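Local coordinates for protein pyruvate kinase 1 (Trypanosoma brucei brucei, PDB 4HYV) that catalyses the last step of glycolysis, transferring the phosphoryl group of phosphoenolpyruvate to ADP to give pyruvate and ATP, at residues 261-266 with 297-302; 211-216 with 240-245; 46-51 with 80-85; 15-20 with 350-355. All blocks are in the same frame, centred on the assembly; numbering follows the deposited sequence.

Interaction 1 (261-266 with 297-302); sequences VARGDL and TQMLES. With MG (magnesium ion), chain C; PEP (phosphoenolpyruvate), chain E.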
loop_
_atom_site.group_PDB
_atom_site.type_symbol
_atom_site.label_atom_id
_atom_site.label_comp_id
_atom_site.label_asym_id
_atom_site.label_seq_id
_atom_site.Cartn_x
_atom_site.Cartn_y
_atom_site.Cartn_z
ATOM N N VAL A 261 30.478 0.229 8.147
ATOM C CA VAL A 261 30.679 -0.843 7.166
ATOM C C VAL A 261 32.071 -0.698 6.567
ATOM O O VAL A 261 32.306 0.174 5.713
ATOM C CB VAL A 261 29.651 -0.809 6.012
ATOM C CG1 VAL A 261 29.771 -2.091 5.191
ATOM C CG2 VAL A 261 28.239 -0.635 6.571
ATOM N N ALA A 262 33.011 -1.479 7.082
ATOM C CA ALA A 262 34.420 -1.237 6.810
ATOM C C ALA A 262 34.822 -2.063 5.590
ATOM O O ALA A 262 35.315 -3.188 5.728
ATOM C CB ALA A 262 35.263 -1.617 8.033
ATOM N N ARG A 263 34.495 -1.548 4.402
ATOM C CA ARG A 263 34.368 -2.385 3.223
ATOM C C ARG A 263 35.732 -2.926 2.758
ATOM O O ARG A 263 35.790 -3.913 2.059
ATOM C CB ARG A 263 33.652 -1.624 2.087
ATOM C CG ARG A 263 32.146 -1.360 2.367
ATOM C CD ARG A 263 31.456 -0.773 1.143
ATOM N NE ARG A 263 32.200 0.359 0.584
ATOM C CZ ARG A 263 31.819 1.026 -0.496
ATOM N NH1 ARG A 263 30.666 0.723 -1.075
ATOM N NH2 ARG A 263 32.586 2.003 -1.004
ATOM N N GLY A 264 36.819 -2.263 3.171
ATOM C CA GLY A 264 38.167 -2.635 2.744
ATOM C C GLY A 264 38.558 -4.027 3.250
ATOM O O GLY A 264 38.604 -4.985 2.474
ATOM N N ASP A 265 38.714 -4.176 4.565
ATOM C CA ASP A 265 38.879 -5.520 5.118
ATOM C C ASP A 265 37.706 -6.463 4.848
ATOM O O ASP A 265 37.908 -7.647 4.525
ATOM C CB ASP A 265 39.248 -5.484 6.606
ATOM C CG ASP A 265 40.690 -5.040 6.824
ATOM O OD1 ASP A 265 40.905 -3.842 7.142
ATOM O OD2 ASP A 265 41.599 -5.820 6.467
ATOM N N LEU A 266 36.483 -5.949 4.930
ATOM C CA LEU A 266 35.322 -6.827 4.709
ATOM C C LEU A 266 35.415 -7.547 3.365
ATOM O O LEU A 266 35.026 -8.708 3.242
ATOM C CB LEU A 266 34.025 -6.036 4.810
ATOM C CG LEU A 266 32.716 -6.818 4.733
ATOM C CD1 LEU A 266 32.687 -7.824 5.889
ATOM C CD2 LEU A 266 31.529 -5.844 4.821
ATOM N N THR A 297 35.377 3.311 2.517
ATOM C CA THR A 297 36.549 2.695 1.888
ATOM C C THR A 297 36.419 2.570 0.361
ATOM O O THR A 297 35.450 2.003 -0.148
ATOM C CB THR A 297 36.965 1.345 2.504
ATOM O OG1 THR A 297 37.317 1.516 3.909
ATOM C CG2 THR A 297 38.175 0.771 1.716
ATOM N N GLN A 298 37.361 3.190 -0.338
ATOM C CA GLN A 298 37.399 3.208 -1.798
ATOM C C GLN A 298 36.182 3.852 -2.474
ATOM O O GLN A 298 35.914 3.590 -3.641
ATOM C CB GLN A 298 37.636 1.807 -2.358
ATOM C CG GLN A 298 39.002 1.221 -2.013
ATOM C CD GLN A 298 39.255 -0.080 -2.756
ATOM O OE1 GLN A 298 38.327 -0.887 -2.989
ATOM N NE2 GLN A 298 40.464 -0.222 -3.271
ATOM N N MET A 299 35.498 4.754 -1.784
ATOM C CA MET A 299 34.331 5.421 -2.391
ATOM C C MET A 299 34.673 6.316 -3.570
ATOM O O MET A 299 33.925 6.390 -4.530
ATOM C CB MET A 299 33.531 6.174 -1.332
ATOM C CG MET A 299 33.164 5.273 -0.152
ATOM S SD MET A 299 31.737 5.834 0.775
ATOM C CE MET A 299 30.393 5.300 -0.288
ATOM N N LEU A 300 35.793 7.026 -3.473
ATOM C CA LEU A 300 36.237 7.941 -4.526
ATOM C C LEU A 300 37.719 7.663 -4.822
ATOM O O LEU A 300 38.521 8.585 -5.010
ATOM C CB LEU A 300 36.008 9.425 -4.120
ATOM C CG LEU A 300 34.548 9.903 -3.984
ATOM C CD1 LEU A 300 34.432 11.377 -3.599
ATOM C CD2 LEU A 300 33.775 9.659 -5.270
ATOM N N GLU A 301 38.071 6.382 -4.815
ATOM C CA GLU A 301 39.437 5.952 -4.708
ATOM C C GLU A 301 40.325 6.622 -5.754
ATOM O O GLU A 301 41.373 7.196 -5.419
ATOM C CB GLU A 301 39.512 4.442 -4.882
ATOM C CG GLU A 301 40.940 3.894 -4.900
ATOM C CD GLU A 301 41.481 3.675 -3.505
ATOM O OE1 GLU A 301 42.410 2.848 -3.348
ATOM O OE2 GLU A 301 40.938 4.287 -2.555
ATOM N N SER A 302 39.910 6.557 -7.019
ATOM C CA SER A 302 40.717 7.111 -8.109
ATOM C C SER A 302 41.107 8.583 -7.904
ATOM O O SER A 302 42.065 9.043 -8.512
ATOM C CB SER A 302 40.024 6.926 -9.474
ATOM O OG SER A 302 39.003 7.885 -9.660
HETATM MG MG MG C . 40.041 -2.404 8.032
HETATM C C1 PEP E . 38.236 -0.837 6.196
HETATM O O1 PEP E . 38.873 -1.932 6.275
HETATM O "O2'" PEP E . 37.350 -0.678 5.314
HETATM C C2 PEP E . 38.601 0.318 7.113
HETATM C C3 PEP E . 37.673 1.551 7.202
HETATM O O2 PEP E . 39.510 0.100 8.098
HETATM P P PEP E . 41.173 0.195 7.805
HETATM O O1P PEP E . 41.578 1.042 9.050
HETATM O O2P PEP E . 41.593 -1.145 7.356
HETATM O O3P PEP E . 41.374 1.226 6.632
HETATM O O HOH W 1 40.397 -2.134 10.021
#
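Arg263 and Gly264 of segment 261-266 meet the loop 297-302 beside bound phosphoenolpyruvate. Ala262 ends the strand and serves as N-cap of the helix that follows, its carbonyl O taking the bond from Leu266 N. The side chain of Arg263 runs toward the loop, its CG anti to the carbonyl carbon (chi1 -69°), and the bend at chi3 turns the guanidinium so that NH2 donates to Thr297 O over 3.0 Å, an N-H...O angle of 155°. The carbonyl is met from a position tilted out of its plane. Met299 crosses the arginine at about a right angle, its CG 3.4 Å from Arg263 NH2, and the same nitrogen has a second partner in the salt bridge to Asp316. This junction lies at the C-terminal end of the TIM barrel, where strand 258-262 passes directly into helix 263-269 and strand 293-296 into the loop, both beside the substrate. One rotamer of Thr297 puts CG2 on Gly264 CA at 3.6 Å and turns OG1 toward the substrate carboxylate, although the oxygen it meets is less surely placed. The amide of Asp265 donates almost straight to O1 of phosphoenolpyruvate (2.8 Å, 175°), while its OD1 binds the magnesium ion at 1.9 Å; Asn179 holds the other carboxylate oxygen. Arg311 of the second subunit donates to Arg263 O and Gly264 O, bringing the subunit interface up to the first turn of helix 263-269.

Interaction 2 (211-216 with 240-245); sequences ASFIRT and IENHQG. With MG (magnesium ion), chain C; PEP (phosphoenolpyruvate), chain E.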
loop_
_atom_site.group_PDB
_atom_site.type_symbol
_atom_site.label_atom_id
_atom_site.label_comp_id
_atom_site.label_asym_id
_atom_site.label_seq_id
_atom_site.Cartn_x
_atom_site.Cartn_y
_atom_site.Cartn_z
ATOM N N ALA A 211 36.218 1.191 16.117
ATOM C CA ALA A 211 36.876 0.014 16.707
ATOM C C ALA A 211 37.037 -1.072 15.648
ATOM O O ALA A 211 36.057 -1.619 15.161
ATOM C CB ALA A 211 36.074 -0.512 17.897
ATOM N N SER A 212 38.279 -1.330 15.247
ATOM C CA SER A 212 38.524 -2.219 14.147
ATOM C C SER A 212 38.196 -3.680 14.504
ATOM O O SER A 212 38.375 -4.120 15.661
ATOM C CB SER A 212 39.960 -2.076 13.656
ATOM O OG SER A 212 40.238 -0.744 13.266
ATOM N N PHE A 213 37.698 -4.418 13.511
ATOM C CA PHE A 213 37.541 -5.884 13.606
ATOM C C PHE A 213 36.625 -6.370 14.707
ATOM O O PHE A 213 36.762 -7.496 15.176
ATOM C CB PHE A 213 38.903 -6.595 13.683
ATOM C CG PHE A 213 39.779 -6.349 12.475
ATOM C CD1 PHE A 213 39.490 -6.957 11.254
ATOM C CD2 PHE A 213 40.858 -5.427 12.537
ATOM C CE1 PHE A 213 40.245 -6.662 10.108
ATOM C CE2 PHE A 213 41.621 -5.149 11.398
ATOM C CZ PHE A 213 41.304 -5.758 10.182
ATOM N N ILE A 214 35.636 -5.572 15.081
ATOM C CA ILE A 214 34.707 -6.036 16.104
ATOM C C ILE A 214 33.969 -7.286 15.623
ATOM O O ILE A 214 33.457 -7.323 14.501
ATOM C CB ILE A 214 33.699 -4.954 16.495
ATOM C CG1 ILE A 214 34.399 -3.829 17.271
ATOM C CG2 ILE A 214 32.580 -5.571 17.304
ATOM C CD1 ILE A 214 35.040 -4.284 18.572
ATOM N N ARG A 215 33.950 -8.322 16.452
ATOM C CA ARG A 215 33.376 -9.614 16.055
ATOM C C ARG A 215 32.166 -9.990 16.892
ATOM O O ARG A 215 31.335 -10.796 16.456
ATOM C CB ARG A 215 34.425 -10.717 16.144
ATOM C CG ARG A 215 35.389 -10.727 14.973
ATOM C CD ARG A 215 36.209 -12.013 14.916
ATOM N NE ARG A 215 37.309 -11.989 15.867
ATOM C CZ ARG A 215 37.688 -13.032 16.614
ATOM N NH1 ARG A 215 37.063 -14.201 16.512
ATOM N NH2 ARG A 215 38.701 -12.908 17.466
ATOM N N THR A 216 32.088 -9.450 18.116
ATOM C CA THR A 216 31.028 -9.844 19.077
ATOM C C THR A 216 30.652 -8.641 19.954
ATOM O O THR A 216 31.434 -7.704 20.093
ATOM C CB THR A 216 31.547 -10.935 20.051
ATOM O OG1 THR A 216 32.642 -10.380 20.790
ATOM C CG2 THR A 216 32.026 -12.201 19.270
ATOM N N ILE A 240 32.551 -3.229 11.045
ATOM C CA ILE A 240 32.250 -4.603 10.603
ATOM C C ILE A 240 33.088 -4.905 9.379
ATOM O O ILE A 240 33.003 -4.204 8.361
ATOM C CB ILE A 240 30.778 -4.750 10.218
ATOM C CG1 ILE A 240 29.899 -4.303 11.381
ATOM C CG2 ILE A 240 30.485 -6.177 9.795
ATOM C CD1 ILE A 240 30.088 -5.139 12.631
ATOM N N GLU A 241 34.041 -5.801 9.554
ATOM C CA GLU A 241 34.996 -6.075 8.526
ATOM C C GLU A 241 35.473 -7.505 8.557
ATOM O O GLU A 241 36.429 -7.853 7.874
ATOM C CB GLU A 241 36.175 -5.080 8.551
ATOM C CG GLU A 241 36.736 -4.764 9.919
ATOM C CD GLU A 241 37.832 -3.720 9.857
ATOM O OE1 GLU A 241 38.335 -3.423 8.732
ATOM O OE2 GLU A 241 38.218 -3.207 10.935
ATOM N N ASN A 242 34.666 -8.374 9.149
ATOM C CA ASN A 242 34.826 -9.792 8.895
ATOM C C ASN A 242 33.537 -10.574 8.994
ATOM O O ASN A 242 32.453 -10.036 9.306
ATOM C CB ASN A 242 35.866 -10.396 9.842
ATOM C CG ASN A 242 35.589 -10.046 11.278
ATOM O OD1 ASN A 242 34.434 -9.982 11.688
ATOM N ND2 ASN A 242 36.619 -9.646 11.994
ATOM N N HIS A 243 33.661 -11.849 8.683
ATOM C CA HIS A 243 32.543 -12.748 8.569
ATOM C C HIS A 243 31.719 -12.806 9.864
ATOM O O HIS A 243 30.487 -12.783 9.836
ATOM C CB HIS A 243 33.088 -14.126 8.197
ATOM C CG HIS A 243 32.069 -15.203 8.250
ATOM N ND1 HIS A 243 31.200 -15.424 7.239
ATOM C CD2 HIS A 243 31.690 -16.052 9.291
ATOM C CE1 HIS A 243 30.339 -16.394 7.596
ATOM N NE2 HIS A 243 30.642 -16.782 8.851
ATOM N N GLN A 244 32.402 -12.926 10.993
ATOM C CA GLN A 244 31.761 -12.985 12.289
ATOM C C GLN A 244 31.043 -11.690 12.638
ATOM O O GLN A 244 29.988 -11.714 13.299
ATOM C CB GLN A 244 32.813 -13.240 13.347
ATOM C CG GLN A 244 32.800 -14.618 13.920
ATOM C CD GLN A 244 33.617 -14.692 15.190
ATOM O OE1 GLN A 244 34.835 -14.535 15.156
ATOM N NE2 GLN A 244 32.938 -14.837 16.336
ATOM N N GLY A 245 31.677 -10.555 12.313
ATOM C CA GLY A 245 31.036 -9.264 12.513
ATOM C C GLY A 245 29.679 -9.205 11.824
ATOM O O GLY A 245 28.673 -8.743 12.398
HETATM MG MG MG C . 40.041 -2.404 8.032
HETATM C C1 PEP E . 38.236 -0.837 6.196
HETATM O O1 PEP E . 38.873 -1.932 6.275
HETATM O "O2'" PEP E . 37.350 -0.678 5.314
HETATM C C2 PEP E . 38.601 0.318 7.113
HETATM C C3 PEP E . 37.673 1.551 7.202
HETATM O O2 PEP E . 39.510 0.100 8.098
HETATM P P PEP E . 41.173 0.195 7.805
HETATM O O1P PEP E . 41.578 1.042 9.050
HETATM O O2P PEP E . 41.593 -1.145 7.356
HETATM O O3P PEP E . 41.374 1.226 6.632
HETATM O O HOH W 2 34.409 -7.054 12.068
HETATM O O HOH W 1 40.397 -2.134 10.021
#
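Phe213 and Glu241 form the end of the contact nearest the metal. The ring and the carboxylate lie 8° from parallel and are stacked, with Glu241 OE2 3.7 Å above the plane and over the ring centre. Glu241 reaches this place because its CG sits between the backbone N and the carbonyl carbon (chi1 44°) and the chain then runs extended. The same OE2 accepts the amide of Phe213 at 2.9 Å, on its anti side and a little out of the carboxylate plane. The ring edge faces Asn242 ND2.

Asn242 turns its side chain back over the start of helix 243-247: with chi1 at 51°, OD1 caps the helix by accepting Gly245 N over 2.9 Å, nearly in line with the C=O bond. Across the amide at about a right angle lies the aliphatic part of Arg215, whose CG is 3.4 Å from Asn242 ND2. Beyond CG the arginine bends at chi3 and brings NH1 to Gln244 OE1, a bond whose acceptor is less surely placed; the oxygen lies at the edge of the guanidinium. Water 2 bridges the two backbones between Ile214 O and Glu241 N, accepting from the latter.

The two oxygens of Glu241 thus divide their work: OE1 binds magnesium at 2.1 Å, while OE2 is held by the Phe213 amide and by water 1, itself a ligand of the ion. The Phe213 amide, a second-shell donor, and the metal-bound water, together with the stacked ring, probably fix the rotation of the carboxylate at the metal.

Interaction 3 (46-51 with 80-85); sequences MSVARM and GIALDT. With K (potassium ion), chain D; PEP (phosphoenolpyruvate), chain E.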
loop_
_atom_site.group_PDB
_atom_site.type_symbol
_atom_site.label_atom_id
_atom_site.label_comp_id
_atom_site.label_asym_id
_atom_site.label_seq_id
_atom_site.Cartn_x
_atom_site.Cartn_y
_atom_site.Cartn_z
ATOM N N MET A 46 34.185 18.468 5.384
ATOM C CA MET A 46 34.516 17.498 6.453
ATOM C C MET A 46 33.753 17.806 7.722
ATOM O O MET A 46 33.886 18.920 8.249
ATOM C CB MET A 46 35.997 17.524 6.797
ATOM C CG MET A 46 36.331 16.640 8.006
ATOM S SD MET A 46 38.086 16.528 8.395
ATOM C CE MET A 46 38.397 18.181 9.054
ATOM N N SER A 47 33.092 16.784 8.300
ATOM C CA SER A 47 32.418 16.921 9.622
ATOM C C SER A 47 33.128 16.204 10.733
ATOM O O SER A 47 32.944 16.549 11.921
ATOM C CB SER A 47 30.949 16.447 9.570
ATOM O OG SER A 47 30.169 17.393 8.840
ATOM N N VAL A 48 33.885 15.165 10.373
ATOM C CA VAL A 48 34.631 14.360 11.352
ATOM C C VAL A 48 36.006 14.060 10.810
ATOM O O VAL A 48 36.148 13.656 9.655
ATOM C CB VAL A 48 33.911 13.023 11.665
ATOM C CG1 VAL A 48 34.747 12.156 12.599
ATOM C CG2 VAL A 48 32.526 13.282 12.252
ATOM N N ALA A 49 37.022 14.262 11.646
ATOM C CA ALA A 49 38.387 13.946 11.287
ATOM C C ALA A 49 38.743 12.599 11.879
ATOM O O ALA A 49 38.563 12.357 13.084
ATOM C CB ALA A 49 39.344 15.033 11.821
ATOM N N ARG A 50 39.199 11.698 11.044
ATOM C CA ARG A 50 39.551 10.341 11.527
ATOM C C ARG A 50 41.057 10.188 11.627
ATOM O O ARG A 50 41.796 10.546 10.689
ATOM C CB ARG A 50 38.970 9.280 10.590
ATOM C CG ARG A 50 39.625 7.921 10.655
ATOM C CD ARG A 50 39.066 7.027 9.546
ATOM N NE ARG A 50 39.523 5.646 9.660
ATOM C CZ ARG A 50 40.396 5.057 8.827
ATOM N NH1 ARG A 50 40.854 5.705 7.760
ATOM N NH2 ARG A 50 40.747 3.778 9.028
ATOM N N MET A 51 41.527 9.762 12.793
ATOM C CA MET A 51 42.934 9.415 12.937
ATOM C C MET A 51 43.097 7.915 12.879
ATOM O O MET A 51 42.531 7.184 13.684
ATOM C CB MET A 51 43.496 9.941 14.261
ATOM C CG MET A 51 43.226 11.406 14.493
ATOM S SD MET A 51 43.676 11.922 16.171
ATOM C CE MET A 51 42.582 10.900 17.168
ATOM N N GLY A 80 33.971 16.705 14.856
ATOM C CA GLY A 80 34.201 15.504 15.653
ATOM C C GLY A 80 35.596 14.968 15.380
ATOM O O GLY A 80 36.154 15.205 14.316
ATOM N N ILE A 81 36.179 14.308 16.376
ATOM C CA ILE A 81 37.475 13.688 16.241
ATOM C C ILE A 81 37.368 12.205 16.552
ATOM O O ILE A 81 36.878 11.823 17.633
ATOM C CB ILE A 81 38.461 14.318 17.223
ATOM C CG1 ILE A 81 38.768 15.750 16.791
ATOM C CG2 ILE A 81 39.753 13.501 17.297
ATOM C CD1 ILE A 81 39.795 16.427 17.681
ATOM N N ALA A 82 37.707 11.362 15.567
ATOM C CA ALA A 82 37.568 9.918 15.721
ATOM C C ALA A 82 38.919 9.268 15.819
ATOM O O ALA A 82 39.835 9.592 15.059
ATOM C CB ALA A 82 36.781 9.312 14.571
ATOM N N LEU A 83 39.053 8.353 16.775
ATOM C CA LEU A 83 40.268 7.551 16.887
ATOM C C LEU A 83 39.956 6.182 16.342
ATOM O O LEU A 83 39.085 5.491 16.855
ATOM C CB LEU A 83 40.743 7.448 18.362
ATOM C CG LEU A 83 42.121 6.788 18.643
ATOM C CD1 LEU A 83 42.590 7.076 20.074
ATOM C CD2 LEU A 83 42.107 5.281 18.369
ATOM N N ASP A 84 40.632 5.811 15.261
ATOM C CA ASP A 84 40.362 4.540 14.599
ATOM C C ASP A 84 41.486 3.590 14.989
ATOM O O ASP A 84 42.671 3.911 14.796
ATOM C CB ASP A 84 40.314 4.743 13.070
ATOM C CG ASP A 84 39.957 3.475 12.309
ATOM O OD1 ASP A 84 40.623 2.444 12.545
ATOM O OD2 ASP A 84 39.031 3.508 11.444
ATOM N N THR A 85 41.139 2.488 15.652
ATOM C CA THR A 85 42.178 1.609 16.198
ATOM C C THR A 85 42.845 0.768 15.138
ATOM O O THR A 85 42.245 0.439 14.097
ATOM C CB THR A 85 41.666 0.679 17.299
ATOM O OG1 THR A 85 40.666 -0.177 16.766
ATOM C CG2 THR A 85 41.093 1.467 18.456
HETATM K K K D . 42.804 1.252 11.526
HETATM C C1 PEP E . 38.236 -0.837 6.196
HETATM O O1 PEP E . 38.873 -1.932 6.275
HETATM O "O2'" PEP E . 37.350 -0.678 5.314
HETATM C C2 PEP E . 38.601 0.318 7.113
HETATM C C3 PEP E . 37.673 1.551 7.202
HETATM O O2 PEP E . 39.510 0.100 8.098
HETATM P P PEP E . 41.173 0.195 7.805
HETATM O O1P PEP E . 41.578 1.042 9.050
HETATM O O2P PEP E . 41.593 -1.145 7.356
HETATM O O3P PEP E . 41.374 1.226 6.632
HETATM O O HOH W 3 42.873 -1.576 11.492
#
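The Arg50 guanidinium has two oxygens at its edge, Asp84 OD2 and O1P of phosphoenolpyruvate. Its plane stands 79° from that of the Asp84 carboxylate: OD2 lies in the guanidinium plane, but Arg50 NE approaches Asp84 OD2 from above the carboxylate plane, at 2.8 Å. NH2 makes a second, weak bond to OD2 and lies 2.9 Å from the phosphate O1P. An extended chain from CG to NE, with CG anti to the backbone N (chi1 159°), carries the group this far; Thr27 takes NH1. Asp84 OD2 is also bridged to Lys239, and OD1 binds the potassium ion at 2.7 Å, so the carboxylate joins cation, arginine and lysine.

The strands that carry these groups run parallel, joined by alternating backbone bonds from Gly80 N to Ser47 O through to Asp84 N to Met51 O. Val48 CG1 touches Ala82 CB on the face that bears Arg50. On the other face the methyl CE of Met51, brought round by a bend at chi3, packs on Ile81 CG2 at 3.8 Å and on Leu83 CB, next to helix 58-75. This is a beta-alpha-beta unit of the TIM barrel, whose C-terminal strand ends here hold the phosphate and potassium of the pyruvate kinase active site.

Interaction 4 (15-20 with 350-355); sequences PVAKHR and ICVEAQ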
loop_
_atom_site.group_PDB
_atom_site.type_symbol
_atom_site.label_atom_id
_atom_site.label_comp_id
_atom_site.label_asym_id
_atom_site.label_seq_id
_atom_site.Cartn_x
_atom_site.Cartn_y
_atom_site.Cartn_z
ATOM N N PRO A 15 16.235 22.367 -9.350
ATOM C CA PRO A 15 17.188 22.771 -8.318
ATOM C C PRO A 15 17.411 21.617 -7.325
ATOM O O PRO A 15 16.464 20.910 -6.990
ATOM C CB PRO A 15 16.461 23.932 -7.610
ATOM C CG PRO A 15 15.446 24.410 -8.609
ATOM C CD PRO A 15 14.988 23.153 -9.291
ATOM N N VAL A 16 18.624 21.475 -6.807
ATOM C CA VAL A 16 18.866 20.515 -5.701
ATOM C C VAL A 16 18.687 21.131 -4.309
ATOM O O VAL A 16 18.698 22.347 -4.147
ATOM C CB VAL A 16 20.260 19.866 -5.773
ATOM C CG1 VAL A 16 20.362 18.983 -7.004
ATOM C CG2 VAL A 16 21.361 20.925 -5.760
ATOM N N ALA A 17 18.583 20.263 -3.309
ATOM C CA ALA A 17 18.508 20.658 -1.940
ATOM C C ALA A 17 19.586 21.686 -1.606
ATOM O O ALA A 17 20.755 21.546 -2.038
ATOM C CB ALA A 17 18.643 19.419 -1.048
ATOM N N LYS A 18 19.242 22.643 -0.742
ATOM C CA LYS A 18 20.202 23.681 -0.350
ATOM C C LYS A 18 21.059 23.293 0.853
ATOM O O LYS A 18 22.164 23.827 1.061
ATOM C CB LYS A 18 19.482 25.001 -0.086
ATOM C CG LYS A 18 19.253 25.834 -1.347
ATOM C CD LYS A 18 18.098 26.800 -1.160
ATOM C CE LYS A 18 16.789 26.042 -1.006
ATOM N NZ LYS A 18 15.766 26.845 -0.286
ATOM N N HIS A 19 20.578 22.338 1.624
ATOM C CA HIS A 19 21.248 21.965 2.873
ATOM C C HIS A 19 21.549 20.523 2.917
ATOM O O HIS A 19 20.651 19.696 2.938
ATOM C CB HIS A 19 20.381 22.362 4.039
ATOM C CG HIS A 19 19.904 23.785 3.950
ATOM N ND1 HIS A 19 20.776 24.832 3.867
ATOM C CD2 HIS A 19 18.624 24.312 3.664
ATOM C CE1 HIS A 19 20.076 25.976 3.702
ATOM N NE2 HIS A 19 18.761 25.648 3.535
ATOM N N ARG A 20 22.820 20.204 2.928
ATOM C CA ARG A 20 23.255 18.832 2.818
ATOM C C ARG A 20 22.953 18.076 4.118
ATOM O O ARG A 20 23.470 18.430 5.177
ATOM C CB ARG A 20 24.772 18.759 2.494
ATOM C CG ARG A 20 25.244 17.319 2.341
ATOM C CD ARG A 20 26.685 17.220 1.913
ATOM N NE ARG A 20 27.513 18.326 2.387
ATOM C CZ ARG A 20 28.297 18.277 3.481
ATOM N NH1 ARG A 20 28.221 17.252 4.352
ATOM N NH2 ARG A 20 29.082 19.296 3.753
ATOM N N ILE A 350 27.669 14.998 -4.497
ATOM C CA ILE A 350 27.016 13.741 -4.788
ATOM C C ILE A 350 25.968 13.415 -3.700
ATOM O O ILE A 350 24.849 13.021 -4.024
ATOM C CB ILE A 350 28.034 12.570 -4.901
ATOM C CG1 ILE A 350 29.036 12.815 -6.050
ATOM C CG2 ILE A 350 27.320 11.244 -5.135
ATOM C CD1 ILE A 350 30.281 11.945 -5.920
ATOM N N CYS A 351 26.352 13.578 -2.424
ATOM C CA CYS A 351 25.422 13.467 -1.302
ATOM C C CYS A 351 24.124 14.261 -1.512
ATOM O O CYS A 351 23.025 13.711 -1.359
ATOM C CB CYS A 351 26.098 13.919 -0.018
ATOM S SG CYS A 351 27.212 12.656 0.610
ATOM N N VAL A 352 24.255 15.547 -1.864
ATOM C CA VAL A 352 23.098 16.427 -2.009
ATOM C C VAL A 352 22.201 15.950 -3.175
ATOM O O VAL A 352 20.967 15.972 -3.089
ATOM C CB VAL A 352 23.555 17.893 -2.270
ATOM C CG1 VAL A 352 22.429 18.736 -2.810
ATOM C CG2 VAL A 352 24.123 18.495 -0.993
ATOM N N GLU A 353 22.834 15.508 -4.248
ATOM C CA GLU A 353 22.127 14.936 -5.395
ATOM C C GLU A 353 21.299 13.682 -4.996
ATOM O O GLU A 353 20.104 13.609 -5.267
ATOM C CB GLU A 353 23.173 14.567 -6.462
ATOM C CG GLU A 353 22.812 14.827 -7.901
ATOM C CD GLU A 353 22.044 16.113 -8.143
ATOM O OE1 GLU A 353 22.673 17.194 -8.245
ATOM O OE2 GLU A 353 20.823 16.009 -8.394
ATOM N N ALA A 354 21.933 12.716 -4.325
ATOM C CA ALA A 354 21.219 11.533 -3.864
ATOM C C ALA A 354 20.091 11.909 -2.889
ATOM O O ALA A 354 18.948 11.371 -2.967
ATOM C CB ALA A 354 22.194 10.539 -3.197
ATOM N N GLN A 355 20.399 12.836 -1.979
ATOM C CA GLN A 355 19.412 13.344 -1.037
ATOM C C GLN A 355 18.201 13.931 -1.740
ATOM O O GLN A 355 17.047 13.589 -1.422
ATOM C CB GLN A 355 20.072 14.384 -0.152
ATOM C CG GLN A 355 19.137 15.214 0.701
ATOM C CD GLN A 355 19.890 16.365 1.354
ATOM O OE1 GLN A 355 21.141 16.346 1.447
ATOM N NE2 GLN A 355 19.154 17.369 1.812
#
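Val352 projects from helix 340-356 into the curve of segment 15-20 and makes the dense part of the contact. Its two methyls divide the neighbours: CG1, anti to the backbone N (chi1 164°), meets Val16 CG2 at 3.8 Å and lies against Ala17 O, whereas CG2 touches Arg20 CB at 3.6 Å and also CG. Both Val16 and Arg20 cross Val352 at about a right angle, and the arginine continues until its CD rests on Cys351 CB at 3.9 Å. Beyond that point the guanidinium turns off toward Asn22, whose carbonyl accepts from NH1. Val16 CG1 also touches the buried carboxylate of Glu353 at OE1 (3.2 Å), which is salt-bridged to Lys274 of the second subunit.

One turn on from Cys351, Gln355, extended beyond CG, reaches across to the loop and donates NE2 to His19 O over 3.0 Å, an almost straight bond of 172° with the acceptor in the plane of the amide. The other end of that amide, OE1, accepts from Ala21 N, so both sides of the group are engaged and its rotation is set. NE2 also lies 3.6 Å from Ala17 CB.

The periphery is looser. Pro15 and Lys18 are exposed; His19 leaves the backbone away from the helix, and its ring meets Tyr470 edge-to-face. Segment 15-20, which leads into the first barrel strand, 23-27, thus packs on helix 340-356, which comes after the last strand, 327-330, so that the two ends of the TIM barrel sequence meet.

Interactions 1, 2 and 3 surround one phosphoenolpyruvate at the C-terminal mouth of the barrel. Interactions 1 and 2 share the magnesium ion and water 1: Asp265 OD1 and Glu241 OE1 lie 3.1 Å apart as its ligands, and Asp265 CG packs on Phe213 CZ at 3.5 Å. Interaction 3 approaches from the phosphate and potassium side and meets interaction 2 where Ser212 OG lies 2.5 Å from Thr85 O, probably hydrogen-bonded; interactions 1 and 3 are joined through the substrate, their nearest atoms about 7 Å apart. Interaction 4 lies away from this site, its centre about 23 Å from that of interaction 1, which it touches through Leu300 and Ile350.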